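Side-chain contacts in putative phosphosugar isomerase (Clostridium difficile, PDB 3G68), which probably binds phosphorylated sugars through two SIS domains and may isomerise them, although its exact reaction is not established: residues M2-Y7 with D332-K337; K192-W197 with F314-Q319; R200-L205 with P326-V331; K209-I214 with L228-T233. One frame throughout, in Å; residues are numbered along the deposited sequence.

Contact 1: M2-Y7 with D332-K337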
loop_
_atom_site.group_PDB
_atom_site.type_symbol
_atom_site.label_atom_id
_atom_site.label_comp_id
_atom_site.label_asym_id
_atom_site.label_seq_id
_atom_site.Cartn_x
_atom_site.Cartn_y
_atom_site.Cartn_z
HETATM N N MSE B 2 48.748 -3.891 -12.396
HETATM C CA MSE B 2 47.609 -4.764 -12.722
HETATM C C MSE B 2 48.032 -6.220 -12.918
HETATM O O MSE B 2 48.984 -6.513 -13.639
HETATM C CB MSE B 2 46.928 -4.293 -13.995
HETATM C CG MSE B 2 46.351 -2.900 -13.902
HETATM SE SE MSE B 2 44.553 -2.829 -13.199
HETATM C CE MSE B 2 43.440 -3.148 -14.843
ATOM N N THR B 3 47.315 -7.114 -12.254
ATOM C CA THR B 3 47.553 -8.543 -12.360
ATOM C C THR B 3 46.605 -9.168 -13.394
ATOM O O THR B 3 45.650 -8.531 -13.886
ATOM C CB THR B 3 47.278 -9.195 -11.022
ATOM O OG1 THR B 3 45.921 -8.962 -10.661
ATOM C CG2 THR B 3 48.189 -8.600 -9.932
ATOM N N ILE B 4 46.862 -10.436 -13.711
ATOM C CA ILE B 4 45.998 -11.207 -14.570
ATOM C C ILE B 4 44.559 -11.146 -14.016
ATOM O O ILE B 4 43.618 -10.917 -14.767
ATOM C CB ILE B 4 46.493 -12.685 -14.643
ATOM C CG1 ILE B 4 47.794 -12.793 -15.472
ATOM C CG2 ILE B 4 45.444 -13.594 -15.254
ATOM C CD1 ILE B 4 48.515 -14.199 -15.290
ATOM N N GLN B 5 44.409 -11.295 -12.696
ATOM C CA GLN B 5 43.071 -11.293 -12.075
ATOM C C GLN B 5 42.355 -9.947 -12.288
ATOM O O GLN B 5 41.144 -9.937 -12.546
ATOM C CB GLN B 5 43.124 -11.605 -10.588
ATOM C CG GLN B 5 43.677 -12.989 -10.167
ATOM C CD GLN B 5 45.194 -13.035 -9.897
ATOM O OE1 GLN B 5 46.011 -12.541 -10.668
ATOM N NE2 GLN B 5 45.557 -13.620 -8.775
ATOM N N ASP B 6 43.103 -8.842 -12.175
ATOM C CA ASP B 6 42.561 -7.502 -12.413
ATOM C C ASP B 6 42.006 -7.400 -13.831
ATOM O O ASP B 6 40.878 -6.933 -14.011
ATOM C CB ASP B 6 43.598 -6.392 -12.187
ATOM C CG ASP B 6 44.039 -6.274 -10.730
ATOM O OD1 ASP B 6 43.233 -6.472 -9.806
ATOM O OD2 ASP B 6 45.217 -5.986 -10.502
ATOM N N TYR B 7 42.799 -7.844 -14.808
ATOM C CA TYR B 7 42.392 -7.810 -16.196
ATOM C C TYR B 7 41.232 -8.741 -16.469
ATOM O O TYR B 7 40.361 -8.360 -17.254
ATOM C CB TYR B 7 43.557 -8.068 -17.148
ATOM C CG TYR B 7 44.611 -6.984 -17.146
ATOM C CD1 TYR B 7 44.265 -5.646 -17.376
ATOM C CD2 TYR B 7 45.972 -7.293 -17.009
ATOM C CE1 TYR B 7 45.234 -4.647 -17.410
ATOM C CE2 TYR B 7 46.953 -6.288 -17.055
ATOM C CZ TYR B 7 46.570 -4.978 -17.240
ATOM O OH TYR B 7 47.508 -3.993 -17.296
ATOM N N ASP B 332 56.143 -14.602 -11.376
ATOM C CA ASP B 332 55.203 -13.531 -11.527
ATOM C C ASP B 332 54.689 -13.873 -12.912
ATOM O O ASP B 332 55.412 -13.686 -13.907
ATOM C CB ASP B 332 55.886 -12.158 -11.509
ATOM C CG ASP B 332 54.926 -11.026 -11.840
ATOM O OD1 ASP B 332 53.814 -11.313 -12.340
ATOM O OD2 ASP B 332 55.300 -9.849 -11.625
ATOM N N PRO B 333 53.439 -14.350 -13.000
ATOM C CA PRO B 333 52.968 -14.824 -14.304
ATOM C C PRO B 333 52.759 -13.765 -15.379
ATOM O O PRO B 333 52.528 -14.123 -16.527
ATOM C CB PRO B 333 51.675 -15.548 -13.959
ATOM C CG PRO B 333 51.192 -14.890 -12.746
ATOM C CD PRO B 333 52.378 -14.455 -11.975
ATOM N N SER B 334 52.813 -12.488 -15.004
ATOM C CA SER B 334 52.656 -11.406 -15.960
ATOM C C SER B 334 53.979 -10.980 -16.589
ATOM O O SER B 334 53.951 -10.180 -17.505
ATOM C CB SER B 334 51.984 -10.192 -15.311
ATOM O OG SER B 334 50.593 -10.399 -15.246
ATOM N N VAL B 335 55.109 -11.514 -16.104
ATOM C CA VAL B 335 56.454 -11.186 -16.641
ATOM C C VAL B 335 57.122 -12.394 -17.336
ATOM O O VAL B 335 57.403 -13.388 -16.677
ATOM C CB VAL B 335 57.386 -10.693 -15.523
ATOM C CG1 VAL B 335 58.803 -10.364 -16.094
ATOM C CG2 VAL B 335 56.760 -9.477 -14.798
ATOM N N PRO B 336 57.401 -12.320 -18.651
ATOM C CA PRO B 336 58.018 -13.510 -19.255
ATOM C C PRO B 336 59.385 -13.901 -18.690
ATOM O O PRO B 336 60.032 -13.114 -18.014
ATOM C CB PRO B 336 58.166 -13.132 -20.738
ATOM C CG PRO B 336 58.112 -11.659 -20.768
ATOM C CD PRO B 336 57.189 -11.255 -19.650
ATOM N N LYS B 337 59.744 -15.158 -18.914
ATOM C CA LYS B 337 61.028 -15.750 -18.532
ATOM C C LYS B 337 62.210 -14.866 -18.950
ATOM O O LYS B 337 63.096 -14.598 -18.152
ATOM C CB LYS B 337 61.162 -17.114 -19.222
ATOM C CG LYS B 337 62.486 -17.879 -18.955
ATOM C CD LYS B 337 62.544 -19.176 -19.735
ATOM C CE LYS B 337 63.890 -19.866 -19.611
ATOM N NZ LYS B 337 64.098 -20.509 -18.294
HETATM O O HOH W 1 49.520 -11.437 -12.750
#
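Ser334 OG is gripped from two directions. It shares water 1 with Ile4 N, and it is hydrogen-bonded to Ser140 OG of a nearby loop. The water lies 2.9 Å from Ser334 OG and accepts from Ile4 N at 3.0 Å. It therefore links the first turn of helix 4-20 to the turn at 332-335, which no direct hydrogen bond does. Beside the water the contact is apolar. The Ile4 side chain reaches over to the proline, and its CD1 lies 3.7 Å from Pro333 CB. CG1 of Ile4 passes 3.7 Å from Ser334 OG. The CG1 branch stands beside the backbone N of Ile4 (chi1 -72°), and CD1 extends from it to the proline. Each segment is also braced from within. Asp6 N donates to Thr3 OG1 at 3.2 Å, and Thr3 N donates almost straight (174°) to Asp6 OD2 at 3.0 Å. Ser334 N meets Asp332 OD1 at 3.1 Å from above the carboxylate plane. Val335 N closes the turn on Asp332 O. The contact thus joins a capping box, with Thr3 as N-cap of helix 4-20, to an Asx turn set within a type I beta turn.

Contact 2: K192-W197 with F314-Q319; sequences KLSKQW and FIVPIQ. With EDO (1,2-ethanediol), chain E.
Ser194 and Pro317 bring their CA atoms within 4.9 Å, and the serine hydroxyl lies against the proline ring. Ser194 OG sits 3.3 Å from Pro317 CB and 3.4 Å from Pro317 CD. These are packing contacts with ring carbons; the hydrogen bond of OG goes to Val190 O, one turn back in the same helix. Its chi1 of -62° sets OG beside the backbone N, within range of that carbonyl. The small side chain is consistent with so near an approach of the two helices. Trp197 flanks the same proline. Its CZ3 meets Pro317 CB at 3.7 Å, and the two side chains cross at about a right angle. Pro317 O lies in the indole plane at the ring edge, 4.0 Å from CZ3. The indole NE1 is held by Lys297 O. Lys192 takes no part in this packing. Its extended chain brings NZ to an ethanediol, probably from the crystallisation liquor, with O1 at 2.8 Å and O2 at 3.1 Å. Asp6 and Thr3 of the second subunit bind the same molecule. Helix 187-200 thus packs on the start of helix 316-324, with Leu299 of strand 299-300 touching Ser194, Trp197 and Pro317.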
loop_
_atom_site.group_PDB
_atom_site.type_symbol
_atom_site.label_atom_id
_atom_site.label_comp_id
_atom_site.label_asym_id
_atom_site.label_seq_id
_atom_site.Cartn_x
_atom_site.Cartn_y
_atom_site.Cartn_z
ATOM N N LYS B 192 34.243 -16.638 -9.196
ATOM C CA LYS B 192 34.113 -16.930 -7.774
ATOM C C LYS B 192 34.175 -18.430 -7.486
ATOM O O LYS B 192 34.889 -18.849 -6.592
ATOM C CB LYS B 192 32.806 -16.371 -7.251
ATOM C CG LYS B 192 32.781 -14.844 -7.134
ATOM C CD LYS B 192 31.325 -14.422 -6.810
ATOM C CE LYS B 192 31.170 -12.950 -6.560
ATOM N NZ LYS B 192 29.730 -12.607 -6.318
ATOM N N LEU B 193 33.442 -19.233 -8.251
ATOM C CA LEU B 193 33.479 -20.692 -8.041
ATOM C C LEU B 193 34.867 -21.255 -8.398
ATOM O O LEU B 193 35.394 -22.126 -7.703
ATOM C CB LEU B 193 32.400 -21.362 -8.844
ATOM C CG LEU B 193 30.961 -21.097 -8.387
ATOM C CD1 LEU B 193 30.010 -21.492 -9.497
ATOM C CD2 LEU B 193 30.709 -21.880 -7.087
ATOM N N SER B 194 35.462 -20.725 -9.462
ATOM C CA SER B 194 36.837 -21.110 -9.832
ATOM C C SER B 194 37.836 -20.895 -8.692
ATOM O O SER B 194 38.644 -21.777 -8.389
ATOM C CB SER B 194 37.276 -20.361 -11.076
ATOM O OG SER B 194 36.445 -20.680 -12.179
ATOM N N LYS B 195 37.767 -19.724 -8.046
ATOM C CA LYS B 195 38.656 -19.381 -6.957
ATOM C C LYS B 195 38.552 -20.372 -5.783
ATOM O O LYS B 195 39.566 -20.744 -5.203
ATOM C CB LYS B 195 38.376 -17.933 -6.516
ATOM C CG LYS B 195 39.334 -17.375 -5.502
ATOM C CD LYS B 195 39.109 -15.869 -5.336
ATOM C CE LYS B 195 40.093 -15.274 -4.340
ATOM N NZ LYS B 195 39.749 -13.858 -3.939
ATOM N N GLN B 196 37.336 -20.829 -5.472
ATOM C CA GLN B 196 37.100 -21.798 -4.412
ATOM C C GLN B 196 37.676 -23.175 -4.796
ATOM O O GLN B 196 38.326 -23.833 -3.997
ATOM C CB GLN B 196 35.592 -21.923 -4.139
ATOM C CG GLN B 196 34.936 -20.671 -3.571
ATOM C CD GLN B 196 33.401 -20.766 -3.540
ATOM O OE1 GLN B 196 32.823 -21.859 -3.389
ATOM N NE2 GLN B 196 32.737 -19.619 -3.687
ATOM N N TRP B 197 37.440 -23.584 -6.026
ATOM C CA TRP B 197 37.986 -24.853 -6.555
ATOM C C TRP B 197 39.534 -24.894 -6.545
ATOM O O TRP B 197 40.117 -25.923 -6.169
ATOM C CB TRP B 197 37.380 -25.120 -7.934
ATOM C CG TRP B 197 38.027 -26.139 -8.829
ATOM C CD1 TRP B 197 37.864 -27.513 -8.807
ATOM C CD2 TRP B 197 38.834 -25.851 -9.958
ATOM N NE1 TRP B 197 38.572 -28.087 -9.838
ATOM C CE2 TRP B 197 39.170 -27.091 -10.565
ATOM C CE3 TRP B 197 39.362 -24.664 -10.497
ATOM C CZ2 TRP B 197 39.974 -27.166 -11.698
ATOM C CZ3 TRP B 197 40.166 -24.743 -11.615
ATOM C CH2 TRP B 197 40.475 -25.993 -12.199
ATOM N N PHE B 314 34.041 -20.742 -20.304
ATOM C CA PHE B 314 34.644 -22.060 -20.016
ATOM C C PHE B 314 36.056 -22.099 -19.449
ATOM O O PHE B 314 36.322 -22.876 -18.522
ATOM C CB PHE B 314 34.565 -23.028 -21.207
ATOM C CG PHE B 314 33.954 -24.330 -20.843
ATOM C CD1 PHE B 314 34.568 -25.168 -19.930
ATOM C CD2 PHE B 314 32.711 -24.693 -21.372
ATOM C CE1 PHE B 314 33.964 -26.394 -19.570
ATOM C CE2 PHE B 314 32.103 -25.862 -21.003
ATOM C CZ PHE B 314 32.726 -26.712 -20.090
ATOM N N ILE B 315 36.954 -21.274 -19.977
ATOM C CA ILE B 315 38.341 -21.323 -19.545
ATOM C C ILE B 315 38.709 -20.335 -18.433
ATOM O O ILE B 315 39.869 -20.276 -18.025
ATOM C CB ILE B 315 39.355 -21.275 -20.719
ATOM C CG1 ILE B 315 39.352 -19.954 -21.463
ATOM C CG2 ILE B 315 39.107 -22.410 -21.705
ATOM C CD1 ILE B 315 40.565 -19.855 -22.415
ATOM N N VAL B 316 37.727 -19.586 -17.923
ATOM C CA VAL B 316 37.959 -18.691 -16.757
ATOM C C VAL B 316 38.758 -19.401 -15.645
ATOM O O VAL B 316 39.744 -18.839 -15.161
ATOM C CB VAL B 316 36.630 -18.072 -16.226
ATOM C CG1 VAL B 316 36.804 -17.371 -14.874
ATOM C CG2 VAL B 316 36.117 -17.090 -17.217
ATOM N N PRO B 317 38.332 -20.613 -15.220
ATOM C CA PRO B 317 39.097 -21.339 -14.186
ATOM C C PRO B 317 40.557 -21.587 -14.495
ATOM O O PRO B 317 41.395 -21.501 -13.603
ATOM C CB PRO B 317 38.337 -22.663 -14.036
ATOM C CG PRO B 317 37.336 -22.666 -15.114
ATOM C CD PRO B 317 37.061 -21.305 -15.506
ATOM N N ILE B 318 40.858 -21.878 -15.760
ATOM C CA ILE B 318 42.211 -22.186 -16.164
ATOM C C ILE B 318 43.025 -20.890 -16.168
ATOM O O ILE B 318 44.144 -20.882 -15.675
ATOM C CB ILE B 318 42.300 -22.880 -17.562
ATOM C CG1 ILE B 318 41.487 -24.175 -17.583
ATOM C CG2 ILE B 318 43.756 -23.203 -17.864
ATOM C CD1 ILE B 318 41.949 -25.157 -16.581
ATOM N N GLN B 319 42.476 -19.806 -16.711
ATOM C CA GLN B 319 43.157 -18.507 -16.630
ATOM C C GLN B 319 43.371 -18.082 -15.210
ATOM O O GLN B 319 44.395 -17.460 -14.909
ATOM C CB GLN B 319 42.362 -17.430 -17.367
ATOM C CG GLN B 319 42.331 -17.623 -18.862
ATOM C CD GLN B 319 41.182 -16.897 -19.495
ATOM O OE1 GLN B 319 40.105 -16.756 -18.891
ATOM N NE2 GLN B 319 41.389 -16.418 -20.727
HETATM C C1 EDO E . 29.641 -9.122 -5.683
HETATM O O1 EDO E . 29.199 -10.222 -4.872
HETATM C C2 EDO E . 28.680 -9.013 -6.853
HETATM O O2 EDO E . 28.857 -10.061 -7.812
#

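Contact 3: R200-L205 with P326-V331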
loop_
_atom_site.group_PDB
_atom_site.type_symbol
_atom_site.label_atom_id
_atom_site.label_comp_id
_atom_site.label_asym_id
_atom_site.label_seq_id
_atom_site.Cartn_x
_atom_site.Cartn_y
_atom_site.Cartn_z
ATOM N N ARG B 200 40.681 -25.291 -2.956
ATOM C CA ARG B 200 40.437 -26.662 -2.534
ATOM C C ARG B 200 41.486 -27.667 -3.103
ATOM O O ARG B 200 41.807 -28.689 -2.485
ATOM C CB ARG B 200 39.037 -27.036 -3.042
ATOM C CG ARG B 200 38.488 -28.310 -2.546
ATOM C CD ARG B 200 36.977 -28.408 -2.800
ATOM N NE ARG B 200 36.547 -28.422 -4.206
ATOM C CZ ARG B 200 35.814 -27.497 -4.841
ATOM N NH1 ARG B 200 35.347 -26.413 -4.241
ATOM N NH2 ARG B 200 35.510 -27.686 -6.119
ATOM N N ASN B 201 41.958 -27.401 -4.314
ATOM C CA ASN B 201 42.937 -28.260 -5.019
ATOM C C ASN B 201 44.332 -27.678 -5.087
ATOM O O ASN B 201 45.146 -28.111 -5.919
ATOM C CB ASN B 201 42.398 -28.491 -6.440
ATOM C CG ASN B 201 41.169 -29.355 -6.428
ATOM O OD1 ASN B 201 41.252 -30.535 -6.110
ATOM N ND2 ASN B 201 40.014 -28.767 -6.714
ATOM N N LYS B 202 44.634 -26.766 -4.162
ATOM C CA LYS B 202 45.879 -25.992 -4.164
ATOM C C LYS B 202 47.148 -26.847 -4.219
ATOM O O LYS B 202 48.055 -26.554 -5.011
ATOM C CB LYS B 202 45.955 -25.092 -2.923
ATOM C CG LYS B 202 47.119 -24.097 -2.989
ATOM C CD LYS B 202 47.214 -23.176 -1.769
ATOM C CE LYS B 202 46.167 -22.098 -1.774
ATOM N NZ LYS B 202 46.327 -21.181 -0.587
ATOM N N GLU B 203 47.207 -27.868 -3.370
ATOM C CA GLU B 203 48.388 -28.743 -3.271
ATOM C C GLU B 203 48.701 -29.428 -4.615
ATOM O O GLU B 203 49.823 -29.314 -5.112
ATOM C CB GLU B 203 48.218 -29.786 -2.170
ATOM C CG GLU B 203 49.407 -30.806 -2.045
ATOM C CD GLU B 203 49.267 -31.799 -0.929
ATOM O OE1 GLU B 203 48.164 -31.872 -0.351
ATOM O OE2 GLU B 203 50.254 -32.545 -0.627
ATOM N N LYS B 204 47.733 -30.152 -5.175
ATOM C CA LYS B 204 47.951 -30.795 -6.487
ATOM C C LYS B 204 48.311 -29.773 -7.569
ATOM O O LYS B 204 49.186 -30.039 -8.413
ATOM C CB LYS B 204 46.746 -31.630 -6.922
ATOM C CG LYS B 204 46.579 -32.938 -6.165
ATOM C CD LYS B 204 45.491 -33.777 -6.795
ATOM C CE LYS B 204 45.499 -35.204 -6.226
ATOM N NZ LYS B 204 45.167 -35.147 -4.811
ATOM N N LEU B 205 47.661 -28.600 -7.586
ATOM C CA LEU B 205 47.970 -27.610 -8.619
ATOM C C LEU B 205 49.398 -27.048 -8.521
ATOM O O LEU B 205 50.063 -26.899 -9.538
ATOM C CB LEU B 205 46.933 -26.480 -8.668
ATOM C CG LEU B 205 45.504 -26.932 -9.006
ATOM C CD1 LEU B 205 44.490 -25.800 -8.822
ATOM C CD2 LEU B 205 45.377 -27.514 -10.410
ATOM N N PRO B 326 51.100 -19.875 -10.269
ATOM C CA PRO B 326 52.500 -19.532 -10.473
ATOM C C PRO B 326 53.125 -18.691 -9.350
ATOM O O PRO B 326 54.310 -18.858 -9.081
ATOM C CB PRO B 326 52.502 -18.745 -11.779
ATOM C CG PRO B 326 51.402 -19.320 -12.533
ATOM C CD PRO B 326 50.321 -19.575 -11.464
ATOM N N THR B 327 52.334 -17.848 -8.684
ATOM C CA THR B 327 52.845 -17.053 -7.551
ATOM C C THR B 327 53.321 -17.962 -6.404
ATOM O O THR B 327 54.136 -17.541 -5.590
ATOM C CB THR B 327 51.800 -16.011 -7.034
ATOM O OG1 THR B 327 50.694 -16.694 -6.429
ATOM C CG2 THR B 327 51.275 -15.182 -8.174
ATOM N N LEU B 328 52.807 -19.200 -6.330
ATOM C CA LEU B 328 53.265 -20.179 -5.335
ATOM C C LEU B 328 54.412 -21.063 -5.856
ATOM O O LEU B 328 54.861 -21.950 -5.142
ATOM C CB LEU B 328 52.086 -21.053 -4.901
ATOM C CG LEU B 328 50.782 -20.379 -4.486
ATOM C CD1 LEU B 328 49.778 -21.441 -4.078
ATOM C CD2 LEU B 328 51.008 -19.394 -3.355
ATOM N N ARG B 329 54.907 -20.797 -7.066
ATOM C CA ARG B 329 55.958 -21.551 -7.740
ATOM C C ARG B 329 57.078 -20.636 -8.245
ATOM O O ARG B 329 57.747 -20.933 -9.237
ATOM C CB ARG B 329 55.366 -22.338 -8.940
ATOM C CG ARG B 329 54.314 -23.361 -8.592
ATOM C CD ARG B 329 53.400 -23.674 -9.795
ATOM N NE ARG B 329 54.096 -24.100 -11.028
ATOM C CZ ARG B 329 54.364 -25.359 -11.369
ATOM N NH1 ARG B 329 54.007 -26.371 -10.606
ATOM N NH2 ARG B 329 54.978 -25.620 -12.523
ATOM N N GLY B 330 57.276 -19.512 -7.568
ATOM C CA GLY B 330 58.362 -18.572 -7.884
ATOM C C GLY B 330 58.281 -17.755 -9.160
ATOM O O GLY B 330 59.315 -17.312 -9.660
ATOM N N VAL B 331 57.070 -17.545 -9.678
ATOM C CA VAL B 331 56.889 -16.824 -10.917
ATOM C C VAL B 331 55.846 -15.740 -10.756
ATOM O O VAL B 331 54.823 -15.916 -10.082
ATOM C CB VAL B 331 56.414 -17.761 -12.022
ATOM C CG1 VAL B 331 56.092 -17.013 -13.334
ATOM C CG2 VAL B 331 57.464 -18.875 -12.267
#
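The apolar part of this contact rests on the methylenes of Lys202 and one methyl of Leu328. Leu328 CD1 lies 3.9 Å from Lys202 CD and equally far from Lys202 CG. The two side chains cross at about a right angle. CG of Lys202 is anti to the backbone N (chi1 -171°), and the chain bends at chi3 (-75°). The aliphatic part lies against the leucine, while NZ forms a salt bridge with Glu199. The polar part is looser. Arg329 NH1 stands 4.1 Å from Leu205 O, too far for a hydrogen bond. Its real partners lie just beyond: NH1 donates to Val206 O and Ser208 O, and NH2 to Met234 O. The guanidinium therefore ties the end of helix 202-206 to the end of helix 220-234. Backbone bonds fold the second segment. Pro326 O accepts from Arg329 N at 2.9 Å and from Val331 N at 3.1 Å, and the two donors come from opposite faces of its plane. Gly330, with positive phi (71°), lies inside this tight loop. The contact is partly buried packing at the edge of what is probably the second SIS domain, where a short helix meets the 3-10 turn that follows helix 316-324.

Contact 4: K209-I214 with L228-T233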
loop_
_atom_site.group_PDB
_atom_site.type_symbol
_atom_site.label_atom_id
_atom_site.label_comp_id
_atom_site.label_asym_id
_atom_site.label_seq_id
_atom_site.Cartn_x
_atom_site.Cartn_y
_atom_site.Cartn_z
ATOM N N LYS B 209 53.457 -31.047 -12.708
ATOM C CA LYS B 209 54.683 -31.406 -13.417
ATOM C C LYS B 209 54.480 -31.308 -14.939
ATOM O O LYS B 209 55.381 -30.877 -15.623
ATOM C CB LYS B 209 55.096 -32.824 -13.059
ATOM C CG LYS B 209 55.574 -32.970 -11.601
ATOM C CD LYS B 209 55.861 -34.393 -11.237
ATOM C CE LYS B 209 56.346 -34.502 -9.786
ATOM N NZ LYS B 209 55.405 -33.835 -8.823
ATOM N N GLU B 210 53.334 -31.775 -15.444
ATOM C CA GLU B 210 52.988 -31.655 -16.874
ATOM C C GLU B 210 51.503 -31.800 -17.001
ATOM O O GLU B 210 50.877 -32.649 -16.310
ATOM C CB GLU B 210 53.780 -32.643 -17.742
ATOM C CG GLU B 210 53.630 -34.107 -17.431
ATOM C CD GLU B 210 52.530 -34.787 -18.210
ATOM O OE1 GLU B 210 51.778 -34.077 -18.897
ATOM O OE2 GLU B 210 52.428 -36.065 -18.132
ATOM N N ILE B 211 50.929 -30.982 -17.865
ATOM C CA ILE B 211 49.484 -30.908 -17.994
ATOM C C ILE B 211 48.998 -31.140 -19.417
ATOM O O ILE B 211 49.642 -30.746 -20.381
ATOM C CB ILE B 211 48.990 -29.489 -17.569
ATOM C CG1 ILE B 211 49.401 -29.146 -16.130
ATOM C CG2 ILE B 211 47.450 -29.377 -17.707
ATOM C CD1 ILE B 211 49.234 -27.671 -15.746
ATOM N N ARG B 212 47.835 -31.762 -19.540
ATOM C CA ARG B 212 47.144 -31.893 -20.804
ATOM C C ARG B 212 45.691 -31.458 -20.564
ATOM O O ARG B 212 45.155 -31.694 -19.498
ATOM C CB ARG B 212 47.225 -33.326 -21.354
ATOM C CG ARG B 212 48.620 -33.661 -21.804
ATOM C CD ARG B 212 48.633 -34.997 -22.515
ATOM N NE ARG B 212 49.981 -35.341 -22.928
ATOM C CZ ARG B 212 50.866 -35.941 -22.160
ATOM N NH1 ARG B 212 50.566 -36.333 -20.917
ATOM N NH2 ARG B 212 52.082 -36.183 -22.643
ATOM N N ILE B 213 45.106 -30.734 -21.502
ATOM C CA ILE B 213 43.702 -30.299 -21.408
ATOM C C ILE B 213 42.978 -31.038 -22.533
ATOM O O ILE B 213 43.483 -31.091 -23.661
ATOM C CB ILE B 213 43.524 -28.777 -21.592
ATOM C CG1 ILE B 213 44.392 -28.017 -20.599
ATOM C CG2 ILE B 213 42.036 -28.379 -21.419
ATOM C CD1 ILE B 213 44.374 -26.486 -20.833
ATOM N N ILE B 214 41.828 -31.639 -22.217
ATOM C CA ILE B 214 41.011 -32.334 -23.213
ATOM C C ILE B 214 39.684 -31.580 -23.296
ATOM O O ILE B 214 38.995 -31.426 -22.266
ATOM C CB ILE B 214 40.749 -33.801 -22.838
ATOM C CG1 ILE B 214 42.059 -34.526 -22.524
ATOM C CG2 ILE B 214 39.948 -34.507 -23.938
ATOM C CD1 ILE B 214 41.868 -35.943 -22.094
ATOM N N LEU B 228 48.233 -22.899 -23.872
ATOM C CA LEU B 228 49.349 -21.934 -24.059
ATOM C C LEU B 228 49.532 -21.048 -22.821
ATOM O O LEU B 228 50.659 -20.816 -22.405
ATOM C CB LEU B 228 49.131 -21.037 -25.291
ATOM C CG LEU B 228 50.130 -19.920 -25.584
ATOM C CD1 LEU B 228 51.580 -20.491 -25.765
ATOM C CD2 LEU B 228 49.686 -19.045 -26.818
ATOM N N LYS B 229 48.443 -20.559 -22.230
ATOM C CA LYS B 229 48.584 -19.655 -21.063
ATOM C C LYS B 229 49.141 -20.387 -19.843
ATOM O O LYS B 229 49.971 -19.835 -19.120
ATOM C CB LYS B 229 47.285 -18.908 -20.748
ATOM C CG LYS B 229 46.943 -17.844 -21.813
ATOM C CD LYS B 229 47.908 -16.658 -21.762
ATOM C CE LYS B 229 48.169 -16.019 -23.119
ATOM N NZ LYS B 229 47.033 -15.296 -23.647
ATOM N N LEU B 230 48.733 -21.634 -19.650
ATOM C CA LEU B 230 49.325 -22.457 -18.570
ATOM C C LEU B 230 50.824 -22.671 -18.863
ATOM O O LEU B 230 51.654 -22.600 -17.958
ATOM C CB LEU B 230 48.632 -23.814 -18.445
ATOM C CG LEU B 230 47.275 -23.911 -17.718
ATOM C CD1 LEU B 230 46.642 -25.297 -17.915
ATOM C CD2 LEU B 230 47.445 -23.598 -16.240
ATOM N N LEU B 231 51.162 -22.996 -20.105
ATOM C CA LEU B 231 52.566 -23.196 -20.475
ATOM C C LEU B 231 53.396 -21.967 -20.145
ATOM O O LEU B 231 54.473 -22.071 -19.553
ATOM C CB LEU B 231 52.724 -23.489 -21.973
ATOM C CG LEU B 231 54.142 -23.769 -22.518
ATOM C CD1 LEU B 231 54.036 -24.624 -23.805
ATOM C CD2 LEU B 231 54.978 -22.482 -22.770
ATOM N N GLU B 232 52.895 -20.810 -20.539
ATOM C CA GLU B 232 53.632 -19.545 -20.339
ATOM C C GLU B 232 53.808 -19.163 -18.876
ATOM O O GLU B 232 54.786 -18.515 -18.528
ATOM C CB GLU B 232 52.909 -18.419 -21.069
ATOM C CG GLU B 232 52.947 -18.543 -22.593
ATOM C CD GLU B 232 52.081 -17.493 -23.326
ATOM O OE1 GLU B 232 51.167 -16.885 -22.726
ATOM O OE2 GLU B 232 52.318 -17.308 -24.535
ATOM N N THR B 233 52.891 -19.592 -18.014
ATOM C CA THR B 233 52.897 -19.171 -16.603
ATOM C C THR B 233 53.374 -20.249 -15.632
ATOM O O THR B 233 54.087 -19.958 -14.664
ATOM C CB THR B 233 51.495 -18.659 -16.208
ATOM O OG1 THR B 233 50.498 -19.683 -16.406
ATOM C CG2 THR B 233 51.135 -17.428 -17.041
#
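Strand 210-215 and helix 220-234 are the first two elements of a beta-alpha-beta unit that ends in strand 238-242, and this contact packs the one on the other. Leu230 is the helix residue that faces the strand. Its CD1 methyl meets two isoleucines, lying 3.9 Å from Ile213 CD1 and 4.1 Å from Ile211 CD1. The two isoleucines, with Arg212 between them, point to the same side of the strand. In both, CG1 stands beside the backbone N (chi1 -58° and -55°), and CD1 is carried out to the leucine. Ile211 also brings CG2 to 4.2 Å from Leu230 CD1. The Ile211 side chain crosses Leu230 at about a right angle. This is the helix-on-sheet layer of the Rossmann-like SIS fold, in which a parallel sheet is packed between helices. Ile318 and Cys322 of helix 316-324 also touch Leu230. On the opposite side of the strand, Arg212 points away from the helix and forms a salt bridge with Glu210, with NH1 3.3 Å from OE1. Glu210 OE2 is also bonded to Ser258 OG. Further along the helix, Thr233 OG1 donates to Lys229 O at 2.8 Å.

In the fold
Contacts 1, 2 and 4 are buried, whereas contact 3 is only partly so and lies farthest from the centre of the chain. Contact 4 is purely aliphatic, as suits a helix against a sheet. Contact 2 sets a serine and a tryptophan of one helix on a proline of another, and contact 1 adds a bridging water. At contact 3 a lysine lends its methylenes to a leucine, and an arginine turns its guanidinium to backbone carbonyls. The chain between 314 and 337 supplies one side of contacts 1, 2 and 3. Contact 4 meets it too: Ile318 CG2 of contact 2 lies 3.6 Å from Leu230 CD1, and Pro326 of contact 3 packs on Thr233. Along the chain, contact 4 is nested within the other three.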